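Local coordinates for phosphoserine aminotransferase (Bacillus circulans, PDB 2C0R), which catalyses the reversible, pyridoxal-phosphate-dependent transfer of an amino group from phosphoserine to 2-oxoglutarate, serving serine and pyridoxine biosynthesis, at residues 83-88 against 112-117; 97-102 against 106-111. The protein carries 1 engineered substitution. All blocks are in the same frame, centred on the assembly; numbering follows the deposited sequence.

Contact 1 of 2, residues 83-88 against 112-117; sequences MIPMNF and KLIGDT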
loop_
_atom_site.group_PDB
_atom_site.type_symbol
_atom_site.label_atom_id
_atom_site.label_comp_id
_atom_site.label_asym_id
_atom_site.label_seq_id
_atom_site.Cartn_x
_atom_site.Cartn_y
_atom_site.Cartn_z
ATOM N N MET A 83 -5.412 13.966 -2.475
ATOM C CA MET A 83 -5.174 13.945 -3.936
ATOM C C MET A 83 -6.298 14.539 -4.770
ATOM O O MET A 83 -6.055 15.171 -5.798
ATOM C CB MET A 83 -4.893 12.493 -4.288
ATOM C CG MET A 83 -4.312 12.308 -5.682
ATOM S SD MET A 83 -3.800 10.558 -5.859
ATOM C CE MET A 83 -3.433 10.623 -7.644
ATOM N N ILE A 84 -7.553 14.377 -4.317
ATOM C CA ILE A 84 -8.683 14.975 -5.076
ATOM C C ILE A 84 -8.586 16.508 -5.155
ATOM O O ILE A 84 -8.519 17.071 -6.279
ATOM C CB ILE A 84 -10.002 14.442 -4.443
ATOM C CG1 ILE A 84 -10.221 12.972 -4.735
ATOM C CG2 ILE A 84 -11.202 15.293 -4.863
ATOM C CD1 ILE A 84 -11.098 12.300 -3.696
ATOM N N PRO A 85 -8.550 17.259 -4.060
ATOM C CA PRO A 85 -8.403 18.719 -4.222
ATOM C C PRO A 85 -7.076 19.080 -4.864
ATOM O O PRO A 85 -7.002 20.053 -5.644
ATOM C CB PRO A 85 -8.464 19.224 -2.777
ATOM C CG PRO A 85 -8.220 18.053 -1.886
ATOM C CD PRO A 85 -8.725 16.871 -2.656
ATOM N N MET A 86 -5.997 18.358 -4.588
ATOM C CA MET A 86 -4.731 18.694 -5.281
ATOM C C MET A 86 -4.890 18.639 -6.786
ATOM O O MET A 86 -4.273 19.451 -7.504
ATOM C CB MET A 86 -3.621 17.741 -4.808
ATOM C CG MET A 86 -3.147 18.044 -3.400
ATOM S SD MET A 86 -2.013 16.757 -2.771
ATOM C CE MET A 86 -0.521 17.764 -2.743
ATOM N N ASN A 87 -5.658 17.680 -7.272
ATOM C CA ASN A 87 -5.761 17.530 -8.724
ATOM C C ASN A 87 -6.832 18.448 -9.320
ATOM O O ASN A 87 -6.649 18.837 -10.482
ATOM C CB ASN A 87 -6.062 16.082 -9.116
ATOM C CG ASN A 87 -4.797 15.254 -9.170
ATOM O OD1 ASN A 87 -4.298 15.047 -10.277
ATOM N ND2 ASN A 87 -4.273 14.840 -8.025
ATOM N N PHE A 88 -7.879 18.748 -8.579
ATOM C CA PHE A 88 -9.034 19.441 -9.181
ATOM C C PHE A 88 -9.336 20.821 -8.651
ATOM O O PHE A 88 -10.102 21.560 -9.270
ATOM C CB PHE A 88 -10.282 18.573 -8.947
ATOM C CG PHE A 88 -10.091 17.208 -9.556
ATOM C CD1 PHE A 88 -10.365 16.100 -8.752
ATOM C CD2 PHE A 88 -9.634 16.975 -10.845
ATOM C CE1 PHE A 88 -10.215 14.810 -9.205
ATOM C CE2 PHE A 88 -9.503 15.670 -11.304
ATOM C CZ PHE A 88 -9.794 14.578 -10.487
ATOM N N LYS A 112 -9.235 21.888 2.792
ATOM C CA LYS A 112 -8.954 23.232 3.322
ATOM C C LYS A 112 -7.466 23.548 3.270
ATOM O O LYS A 112 -7.087 24.708 3.202
ATOM C CB LYS A 112 -9.439 23.305 4.769
ATOM C CG LYS A 112 -10.969 23.331 4.869
ATOM C CD LYS A 112 -11.464 23.365 6.300
ATOM C CE LYS A 112 -12.430 24.500 6.531
ATOM N NZ LYS A 112 -13.857 24.169 6.652
ATOM N N LEU A 113 -6.616 22.532 3.345
ATOM C CA LEU A 113 -5.182 22.752 3.206
ATOM C C LEU A 113 -4.720 23.108 1.800
ATOM O O LEU A 113 -3.621 23.677 1.673
ATOM C CB LEU A 113 -4.463 21.454 3.637
ATOM C CG LEU A 113 -4.681 21.138 5.110
ATOM C CD1 LEU A 113 -4.076 19.813 5.529
ATOM C CD2 LEU A 113 -4.118 22.256 5.979
ATOM N N ILE A 114 -5.512 22.773 0.797
ATOM C CA ILE A 114 -5.214 22.995 -0.623
ATOM C C ILE A 114 -5.837 24.258 -1.188
ATOM O O ILE A 114 -5.278 24.982 -2.039
ATOM C CB ILE A 114 -5.686 21.785 -1.444
ATOM C CG1 ILE A 114 -5.161 20.439 -0.954
ATOM C CG2 ILE A 114 -5.347 22.010 -2.917
ATOM C CD1 ILE A 114 -3.676 20.394 -0.744
ATOM N N GLY A 115 -7.031 24.611 -0.750
ATOM C CA GLY A 115 -7.672 25.823 -1.237
ATOM C C GLY A 115 -8.969 26.116 -0.507
ATOM O O GLY A 115 -9.297 25.601 0.564
ATOM N N ASP A 116 -9.715 26.958 -1.180
ATOM C CA ASP A 116 -11.020 27.406 -0.761
ATOM C C ASP A 116 -12.037 26.273 -0.802
ATOM O O ASP A 116 -12.019 25.465 -1.741
ATOM C CB ASP A 116 -11.437 28.544 -1.703
ATOM C CG ASP A 116 -10.605 29.775 -1.386
ATOM O OD1 ASP A 116 -10.046 29.850 -0.265
ATOM O OD2 ASP A 116 -10.572 30.614 -2.309
ATOM N N THR A 117 -12.900 26.228 0.192
ATOM C CA THR A 117 -13.883 25.158 0.228
ATOM C C THR A 117 -15.260 25.739 0.483
ATOM O O THR A 117 -15.395 26.890 0.899
ATOM C CB THR A 117 -13.582 24.125 1.329
ATOM O OG1 THR A 117 -13.573 24.847 2.575
ATOM C CG2 THR A 117 -12.223 23.437 1.137
#
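Ile114 meets Pro85 and Met86 where helices 76-88 and 102-114 lean together, a helix-helix contact of the fold type I architecture found in class V aminotransferases. No hydrogen bond crosses it; with 144 Å² buried in total, the evidence points to a small junction, mostly between apolar side chains. The CG1-CD1 arm of Ile114 works on both partners: CG1 packs at 4.0 Å against Pro85 CB, and CD1 lies 3.6 Å from Met86 CG, the isoleucine and methionine side chains crossing at about a right angle. CG2 turns to the backbone instead and comes 3.7 Å from Pro85 O. This division follows from the first torsion (chi1 -53°), which sets CG1 beside the backbone N of Ile114 and leaves CG2 opposite that nitrogen. Cutting Ile114 back to an alanine would remove the CG1-CD1 arm and CG2, and would probably leave Met86 CG without its mate on helix 102-114 and open a gap between the helices. Further out, Pro85 also touches Tyr145 of strand 143-149, and Met86 packs on Pro222 of the second subunit, so the junction borders the dimer interface. Helix 76-88 is kinked at Pro85, whose nitrogen makes no bond to the preceding turn. One residue beyond Met86, the Asn87 amide ties the helix to the chain at Leu225 and Tyr227, where helix 227-232 begins: OD1 accepts from Tyr227 N, and ND2 is bonded to Leu225 O. The same ND2 reaches Met83 O at 2.9 Å, nearly straight at 162°, from the face of that carbonyl opposite to the one used by Asn87 N.

Contact 2 of 2, residues 97-102 against 106-111; sequences YVMTGS and KALKEA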
loop_
_atom_site.group_PDB
_atom_site.type_symbol
_atom_site.label_atom_id
_atom_site.label_comp_id
_atom_site.label_asym_id
_atom_site.label_seq_id
_atom_site.Cartn_x
_atom_site.Cartn_y
_atom_site.Cartn_z
ATOM N N TYR A 97 -18.258 20.340 -0.440
ATOM C CA TYR A 97 -18.419 19.119 0.367
ATOM C C TYR A 97 -19.831 18.976 0.928
ATOM O O TYR A 97 -20.418 19.977 1.342
ATOM C CB TYR A 97 -17.373 19.105 1.522
ATOM C CG TYR A 97 -16.028 18.691 0.900
ATOM C CD1 TYR A 97 -15.259 19.624 0.222
ATOM C CD2 TYR A 97 -15.581 17.384 1.001
ATOM C CE1 TYR A 97 -14.053 19.304 -0.340
ATOM C CE2 TYR A 97 -14.361 17.052 0.405
ATOM C CZ TYR A 97 -13.613 18.005 -0.246
ATOM O OH TYR A 97 -12.420 17.687 -0.865
ATOM N N VAL A 98 -20.362 17.749 0.901
ATOM C CA VAL A 98 -21.570 17.433 1.674
ATOM C C VAL A 98 -21.126 16.869 3.014
ATOM O O VAL A 98 -20.414 15.847 2.983
ATOM C CB VAL A 98 -22.416 16.432 0.899
ATOM C CG1 VAL A 98 -23.707 16.098 1.704
ATOM C CG2 VAL A 98 -22.729 16.905 -0.513
ATOM N N MET A 99 -21.477 17.496 4.124
ATOM C CA MET A 99 -20.909 17.219 5.431
ATOM C C MET A 99 -21.878 16.340 6.228
ATOM O O MET A 99 -22.847 16.796 6.802
ATOM C CB MET A 99 -20.547 18.480 6.217
ATOM C CG MET A 99 -19.665 19.429 5.426
ATOM S SD MET A 99 -18.100 18.654 4.877
ATOM C CE MET A 99 -17.413 18.245 6.492
ATOM N N THR A 100 -21.568 15.038 6.219
ATOM C CA THR A 100 -22.471 14.012 6.752
ATOM C C THR A 100 -21.899 13.317 7.957
ATOM O O THR A 100 -22.513 12.351 8.446
ATOM C CB THR A 100 -22.799 12.949 5.655
ATOM O OG1 THR A 100 -21.557 12.634 4.984
ATOM C CG2 THR A 100 -23.746 13.550 4.631
ATOM N N GLY A 101 -20.744 13.733 8.455
ATOM C CA GLY A 101 -20.236 12.989 9.616
ATOM C C GLY A 101 -18.716 12.913 9.540
ATOM O O GLY A 101 -17.985 13.715 8.940
ATOM N N SER A 102 -18.193 11.890 10.177
ATOM C CA SER A 102 -16.767 11.812 10.454
ATOM C C SER A 102 -15.894 11.733 9.235
ATOM O O SER A 102 -14.814 12.367 9.174
ATOM C CB SER A 102 -16.527 10.560 11.318
ATOM O OG SER A 102 -17.096 10.803 12.606
ATOM N N LYS A 106 -13.204 14.494 7.618
ATOM C CA LYS A 106 -11.771 14.264 7.329
ATOM C C LYS A 106 -11.453 14.735 5.917
ATOM O O LYS A 106 -10.403 15.288 5.611
ATOM C CB LYS A 106 -11.454 12.776 7.484
ATOM C CG LYS A 106 -11.393 12.357 8.951
ATOM C CD LYS A 106 -10.020 12.706 9.494
ATOM C CE LYS A 106 -9.708 11.998 10.803
ATOM N NZ LYS A 106 -9.063 10.676 10.563
ATOM N N ALA A 107 -12.406 14.502 5.010
ATOM C CA ALA A 107 -12.188 14.883 3.603
ATOM C C ALA A 107 -12.114 16.386 3.508
ATOM O O ALA A 107 -11.223 16.898 2.828
ATOM C CB ALA A 107 -13.280 14.319 2.696
ATOM N N LEU A 108 -13.041 17.113 4.145
ATOM C CA LEU A 108 -13.019 18.573 4.038
ATOM C C LEU A 108 -11.732 19.104 4.615
ATOM O O LEU A 108 -11.158 20.058 4.056
ATOM C CB LEU A 108 -14.233 19.135 4.808
ATOM C CG LEU A 108 -14.332 20.660 4.824
ATOM C CD1 LEU A 108 -14.511 21.228 3.414
ATOM C CD2 LEU A 108 -15.466 21.079 5.763
ATOM N N LYS A 109 -11.258 18.550 5.718
ATOM C CA LYS A 109 -10.033 18.987 6.354
ATOM C C LYS A 109 -8.873 19.042 5.349
ATOM O O LYS A 109 -8.135 20.029 5.288
ATOM C CB LYS A 109 -9.716 18.048 7.530
ATOM C CG LYS A 109 -8.222 18.203 7.950
ATOM C CD LYS A 109 -8.045 17.286 9.171
ATOM C CE LYS A 109 -6.842 17.745 9.965
ATOM N NZ LYS A 109 -6.410 16.679 10.910
ATOM N N GLU A 110 -8.711 17.993 4.542
ATOM C CA GLU A 110 -7.582 18.026 3.622
ATOM C C GLU A 110 -7.806 19.079 2.552
ATOM O O GLU A 110 -6.863 19.765 2.143
ATOM C CB GLU A 110 -7.329 16.650 2.969
ATOM C CG GLU A 110 -6.965 15.610 4.007
ATOM C CD GLU A 110 -5.772 16.070 4.818
ATOM O OE1 GLU A 110 -4.751 16.367 4.186
ATOM O OE2 GLU A 110 -5.916 16.096 6.048
ATOM N N ALA A 111 -9.056 19.215 2.095
ATOM C CA ALA A 111 -9.262 20.188 1.016
ATOM C C ALA A 111 -8.940 21.591 1.500
ATOM O O ALA A 111 -8.423 22.404 0.748
ATOM C CB ALA A 111 -10.677 20.088 0.443
HETATM O O HOH W 1 -11.003 15.899 0.251
#
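Tyr97 lays its ring on the backbone of Leu108, a contact within the beta-alpha-beta unit built from strand 94-99, helix 102-114 and strand 117-122. The short strand and helix segments run at 142° to each other, roughly antiparallel, as expected when the chain turns back over its sheet. Leu108 CA stands 4.1 Å from the ring centroid and only 10° off the normal, a CH-pi contact over the face. Around the same ring, CE2 approaches Ala107 CB at 3.7 Å, and CE1 packs on Ala111 CB. The phenol end is polar although buried: Tyr97 OH bonds to Tyr145 OH, and it also donates over a short 2.5 Å to a water. That water in turn donates to Ala107 O at 2.8 Å, linking strand to helix. Next on this side comes Met99, whose chain folds at both chi2 and chi3 and thereby brings CE to 3.5 Å from Leu108 CD2. Leu108 serves both partners because its CG extends opposite the backbone N (chi1 178°), with CD1 going to Tyr97 CD1 at 3.6 Å while CD2 goes to the methionine. Gly101 then holds the N-cap position of the helix, in a backbone conformation that would jam any CB against Thr100 O. Ser102 opens the helix, its OG bonded to Glu155 OE2, beside Trp103 of the cofactor pocket. Its carbonyl oxygen receives Lys106 N at 3.1 Å, an ordinary i to i+4 bond, and Lys106 CG rests 3.4 Å from that same Ser102 O.

How the contacts relate
Both contacts use helix 102-114, but different lengths of it. Contact 2 fixes its earlier turns to strand 94-99 and so lies inside the beta-alpha-beta unit; contact 1 joins its C-terminal part, at Ile114, to helix 76-88, farther from the chain centre (about 21 Å against 15 Å, measured from the contact centres). Each is largely buried. Contact 2 buries over twice the area and combines an aromatic face, a bridging water and a backbone bond, whereas contact 1 is van der Waals packing with no hydrogen bond across it. Their centres are about 12 Å apart, and they touch directly: Pro85 CG meets Ala111 CA at 3.7 Å, and Thr117 CB meets Leu108 CD1 at 3.7 Å. Both border the second subunit.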